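Local coordinates for putative potassium transport protein (Staphylococcus aureus 08BA02176, PDB 4XTT), which is probably the regulatory subunit of a potassium transporter, whose RCK C domain binds the second messenger cyclic di-AMP, at residues E24-I36 / I54-G66. Numbering follows the deposited sequence.
Sequences EKMAGQSIIDLDI and IISPNPNINLEIG. With 2BA ((2R,3R,3aS,5R,7aR,9R,10R,10aS,12R,14aR)-2,9-bis(6-amino-9H-purin-9-yl)octahydro-2H,7H-difuro[3,2-d:3',2'-j][1,3,7,9,2,8 ]tetraoxadiphosphacyclododecine-3,5,10,12-tetrol 5,12-dioxide), chain C.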
# COMPACT_ATOMS: atom_id res chain seq x y z
N GLU A 24 0.91 15.92 16.34
CA GLU A 24 -0.14 15.88 17.35
C GLU A 24 -1.50 16.08 16.70
O GLU A 24 -2.50 15.47 17.11
CB GLU A 24 0.10 16.94 18.42
CG GLU A 24 1.35 16.71 19.25
CD GLU A 24 1.25 15.47 20.12
OE1 GLU A 24 0.12 15.03 20.42
OE2 GLU A 24 2.32 14.93 20.50
N LYS A 25 -1.54 16.95 15.70
CA LYS A 25 -2.73 17.15 14.89
C LYS A 25 -3.23 15.82 14.33
O LYS A 25 -4.43 15.55 14.32
CB LYS A 25 -2.43 18.12 13.75
CG LYS A 25 -3.54 18.24 12.73
CD LYS A 25 -3.08 19.04 11.52
CE LYS A 25 -4.19 19.15 10.49
NZ LYS A 25 -4.75 17.81 10.17
N MET A 26 -2.28 14.99 13.90
CA MET A 26 -2.61 13.74 13.22
C MET A 26 -2.59 12.57 14.21
O MET A 26 -3.24 11.55 13.98
CB MET A 26 -1.65 13.54 12.05
CG MET A 26 -1.22 12.13 11.73
SD MET A 26 -0.36 12.08 10.14
CE MET A 26 0.61 13.58 10.24
N ALA A 27 -1.86 12.74 15.31
CA ALA A 27 -1.84 11.75 16.38
C ALA A 27 -3.17 11.76 17.13
O ALA A 27 -3.78 12.81 17.34
CB ALA A 27 -0.69 12.01 17.34
N GLY A 28 -3.65 10.57 17.51
CA GLY A 28 -4.94 10.47 18.15
C GLY A 28 -6.01 10.13 17.13
O GLY A 28 -7.13 9.76 17.48
N GLN A 29 -5.66 10.28 15.86
CA GLN A 29 -6.57 9.94 14.77
C GLN A 29 -6.14 8.64 14.11
O GLN A 29 -4.97 8.26 14.17
CB GLN A 29 -6.61 11.07 13.74
CG GLN A 29 -7.13 12.39 14.27
CD GLN A 29 -7.29 13.42 13.18
OE1 GLN A 29 -8.31 13.45 12.48
NE2 GLN A 29 -6.28 14.27 13.01
N SER A 30 -7.09 7.97 13.47
CA SER A 30 -6.80 6.73 12.74
C SER A 30 -6.75 7.02 11.25
O SER A 30 -7.20 8.08 10.81
CB SER A 30 -7.87 5.69 13.02
OG SER A 30 -9.12 6.13 12.53
N ILE A 31 -6.23 6.08 10.46
CA ILE A 31 -6.16 6.34 9.03
C ILE A 31 -7.53 6.13 8.39
O ILE A 31 -7.75 6.52 7.24
CB ILE A 31 -5.09 5.48 8.31
CG1 ILE A 31 -5.60 4.07 8.05
CG2 ILE A 31 -3.80 5.41 9.10
CD1 ILE A 31 -4.51 3.11 7.55
N ILE A 32 -8.48 5.58 9.15
CA ILE A 32 -9.85 5.46 8.66
C ILE A 32 -10.65 6.70 9.05
O ILE A 32 -11.62 7.04 8.39
CB ILE A 32 -10.55 4.18 9.18
CG1 ILE A 32 -11.75 3.82 8.30
CG2 ILE A 32 -10.98 4.32 10.64
CD1 ILE A 32 -12.52 2.61 8.79
N ASP A 33 -10.20 7.39 10.09
CA ASP A 33 -10.76 8.70 10.43
C ASP A 33 -10.41 9.68 9.32
O ASP A 33 -11.25 10.43 8.85
CB ASP A 33 -10.23 9.21 11.77
CG ASP A 33 -10.86 8.51 12.97
OD1 ASP A 33 -11.97 7.95 12.82
OD2 ASP A 33 -10.23 8.52 14.05
N LEU A 34 -9.15 9.65 8.91
CA LEU A 34 -8.66 10.51 7.83
C LEU A 34 -9.12 10.00 6.46
O LEU A 34 -9.15 10.75 5.49
CB LEU A 34 -7.13 10.60 7.89
CG LEU A 34 -6.57 11.31 9.12
CD1 LEU A 34 -5.05 11.33 9.09
CD2 LEU A 34 -7.12 12.72 9.24
N ASP A 35 -9.49 8.71 6.41
CA ASP A 35 -9.98 8.03 5.21
C ASP A 35 -9.04 8.29 4.02
O ASP A 35 -9.46 8.71 2.94
CB ASP A 35 -11.40 8.48 4.90
CG ASP A 35 -12.19 7.42 4.14
OD1 ASP A 35 -11.83 6.22 4.23
OD2 ASP A 35 -13.19 7.78 3.49
N ILE A 36 -7.77 7.97 4.22
CA ILE A 36 -6.71 8.48 3.36
C ILE A 36 -6.82 8.02 1.91
O ILE A 36 -6.79 8.86 1.00
CB ILE A 36 -5.33 8.11 3.95
CG1 ILE A 36 -5.11 8.90 5.24
CG2 ILE A 36 -4.20 8.40 2.96
CD1 ILE A 36 -3.88 8.50 6.02
N ILE A 54 5.11 -1.73 10.98
CA ILE A 54 3.75 -2.27 10.98
C ILE A 54 3.20 -2.32 9.55
O ILE A 54 2.83 -1.30 8.98
CB ILE A 54 2.80 -1.44 11.85
CG1 ILE A 54 3.31 -1.37 13.29
CG2 ILE A 54 1.42 -2.04 11.84
CD1 ILE A 54 2.51 -0.44 14.17
N ILE A 55 3.18 -3.51 8.97
CA ILE A 55 2.72 -3.70 7.60
C ILE A 55 1.20 -3.80 7.54
O ILE A 55 0.56 -4.23 8.50
CB ILE A 55 3.33 -4.96 6.94
CG1 ILE A 55 2.55 -6.21 7.34
CG2 ILE A 55 4.78 -5.11 7.34
CD1 ILE A 55 3.16 -7.48 6.83
N SER A 56 0.65 -3.39 6.39
CA SER A 56 -0.79 -3.34 6.16
C SER A 56 -1.53 -2.93 7.43
O SER A 56 -2.30 -3.71 7.98
CB SER A 56 -1.29 -4.70 5.66
OG SER A 56 -2.62 -4.60 5.18
N PRO A 57 -1.27 -1.70 7.89
CA PRO A 57 -1.72 -1.21 9.19
C PRO A 57 -3.23 -1.35 9.36
O PRO A 57 -3.97 -1.19 8.40
CB PRO A 57 -1.32 0.27 9.18
CG PRO A 57 -0.29 0.38 8.14
CD PRO A 57 -0.69 -0.60 7.09
N ASN A 58 -3.65 -1.71 10.57
CA ASN A 58 -5.07 -1.72 10.88
C ASN A 58 -5.55 -0.29 10.86
O ASN A 58 -5.05 0.54 11.62
CB ASN A 58 -5.32 -2.37 12.25
CG ASN A 58 -6.79 -2.58 12.54
OD1 ASN A 58 -7.61 -1.68 12.35
ND2 ASN A 58 -7.12 -3.77 13.02
N PRO A 59 -6.53 0.01 9.99
CA PRO A 59 -6.99 1.39 9.80
C PRO A 59 -7.73 1.97 11.01
O PRO A 59 -8.00 3.17 11.01
CB PRO A 59 -7.94 1.27 8.60
CG PRO A 59 -8.43 -0.12 8.66
CD PRO A 59 -7.28 -0.94 9.15
N ASN A 60 -8.03 1.15 12.01
CA ASN A 60 -8.82 1.60 13.15
C ASN A 60 -8.00 1.95 14.38
O ASN A 60 -8.56 2.44 15.36
CB ASN A 60 -9.86 0.54 13.55
CG ASN A 60 -10.74 0.11 12.39
OD1 ASN A 60 -11.82 0.68 12.17
ND2 ASN A 60 -10.30 -0.90 11.64
N ILE A 61 -6.69 1.71 14.34
CA ILE A 61 -5.85 2.08 15.48
C ILE A 61 -5.49 3.55 15.39
O ILE A 61 -5.32 4.09 14.30
CB ILE A 61 -4.55 1.24 15.57
CG1 ILE A 61 -3.57 1.60 14.45
CG2 ILE A 61 -4.88 -0.26 15.57
CD1 ILE A 61 -2.21 0.92 14.56
N ASN A 62 -5.40 4.20 16.55
CA ASN A 62 -5.02 5.61 16.61
C ASN A 62 -3.54 5.79 16.34
O ASN A 62 -2.70 5.07 16.88
CB ASN A 62 -5.40 6.20 17.97
CG ASN A 62 -6.89 6.48 18.08
OD1 ASN A 62 -7.64 6.22 17.14
ND2 ASN A 62 -7.32 6.96 19.23
N LEU A 63 -3.21 6.75 15.49
CA LEU A 63 -1.81 7.03 15.19
C LEU A 63 -1.18 7.68 16.41
O LEU A 63 -1.72 8.63 16.97
CB LEU A 63 -1.68 7.95 13.97
CG LEU A 63 -2.24 7.48 12.63
CD1 LEU A 63 -2.13 8.61 11.62
CD2 LEU A 63 -1.53 6.23 12.11
N GLU A 64 -0.02 7.17 16.80
CA GLU A 64 0.70 7.71 17.94
C GLU A 64 1.77 8.67 17.48
O GLU A 64 2.14 8.69 16.30
CB GLU A 64 1.31 6.57 18.77
CG GLU A 64 0.28 5.52 19.17
CD GLU A 64 0.87 4.40 20.00
OE1 GLU A 64 2.10 4.18 19.91
OE2 GLU A 64 0.11 3.74 20.73
N ILE A 65 2.27 9.48 18.41
CA ILE A 65 3.30 10.45 18.10
C ILE A 65 4.59 9.74 17.66
O ILE A 65 5.02 8.77 18.28
CB ILE A 65 3.59 11.37 19.31
CG1 ILE A 65 2.28 11.73 20.03
CG2 ILE A 65 4.32 12.62 18.88
CD1 ILE A 65 1.98 10.88 21.26
N GLY A 66 5.18 10.23 16.58
CA GLY A 66 6.42 9.66 16.08
C GLY A 66 6.23 8.56 15.06
O GLY A 66 7.21 8.09 14.47
P 2BA C . -11.03 2.43 0.74
O1P 2BA C . -9.82 2.91 0.02
O2P 2BA C . -12.22 2.86 -0.06
O5' 2BA C . -11.00 0.82 0.77
C5' 2BA C . -12.08 0.12 1.42
C4' 2BA C . -11.72 -1.31 1.54
O4' 2BA C . -11.23 -1.88 0.25
C3' 2BA C . -10.63 -1.46 2.49
O3' 2BA C . -11.17 -1.67 3.83
C2' 2BA C . -9.91 -2.65 2.08
O2' 2BA C . -10.51 -3.84 2.66
C1' 2BA C . -10.03 -2.68 0.60
N9 2BA C . -8.91 -2.09 0.02
C8 2BA C . -9.06 -1.01 -0.48
N7 2BA C . -7.87 -0.59 -1.00
C5 2BA C . -7.01 -1.76 -0.63
C6 2BA C . -5.69 -2.19 -0.76
N6 2BA C . -4.79 -1.35 -1.41
N1 2BA C . -5.26 -3.37 -0.28
C2 2BA C . -6.08 -4.18 0.33
N3 2BA C . -7.35 -3.86 0.51
C4 2BA C . -7.86 -2.69 0.05
P1 2BA C . -10.36 -0.97 5.04
O1P1 2BA C . -9.01 -1.60 5.05
O2P1 2BA C . -11.05 -1.32 6.31
O5'1 2BA C . -10.13 0.61 4.96
C5'1 2BA C . -11.22 1.51 4.85
C4'1 2BA C . -10.67 2.84 4.49
O4'1 2BA C . -9.55 3.19 5.41
C3'1 2BA C . -10.09 2.81 3.15
O3'1 2BA C . -11.06 3.19 2.14
C2'1 2BA C . -9.00 3.77 3.17
O2'1 2BA C . -9.53 5.09 2.87
C1'1 2BA C . -8.47 3.75 4.54
N91 2BA C . -7.32 2.94 4.62
C81 2BA C . -7.38 1.89 5.24
N71 2BA C . -6.18 1.22 5.22
C51 2BA C . -5.41 2.23 4.40
C61 2BA C . -4.11 2.37 3.89
N61 2BA C . -3.14 1.36 4.14
N11 2BA C . -3.75 3.41 3.18
C21 2BA C . -4.60 4.39 2.91
N31 2BA C . -5.87 4.37 3.34
C41 2BA C . -6.32 3.33 4.08
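I31, I32 and P59 meet as part of the cyclic di-AMP pocket of the RCK C (TrkA-C) domain, where the loop 24-36 runs beside the loop that follows strand 52-55. CG1 of I31 lies 3.7 Å from CB of P59, the two side chains meeting at a slant. With chi1 at 80°, CG1 of I31 sits between the backbone N and carbonyl carbon, and the chain then extends so that CD1 approaches C51 of the adenine bonded through N91 to 3.4 Å. CB of P59 touches C81 of the same base at 3.5 Å, while I32 turns CG1 toward the ribose oxygen O4'1. A weak, bent bond from I32 N to P59 O joins the backbones here. Farther along, G28 N donates to L63 O (2.8 Å), and L63 N returns a bond to Q29 O (2.7 Å). The L63 side chain lies across the 24-36 segment: CD1 packs on CG of M26 (3.6 Å), and CD2 on CG2 of I31. Each loop is also braced internally. N58 OD1 accepts from N60 N, which forms an Asx turn within the type I turn 58-61, and also from N60 ND2, whereas S30 OG takes D33 N in an ST motif and D33 OD2 receives S30 N from above the carboxylate plane. Just beyond, D35 OD1 accepts the ribose hydroxyl O2'1 at 2.9 Å. The contact thus links the loop leading into helix 36-40 to the segment after edge strand 52-55; I36 and P57 rest on strand 43-49, and P59 packs against R37 of the second subunit, which also binds the nucleotide.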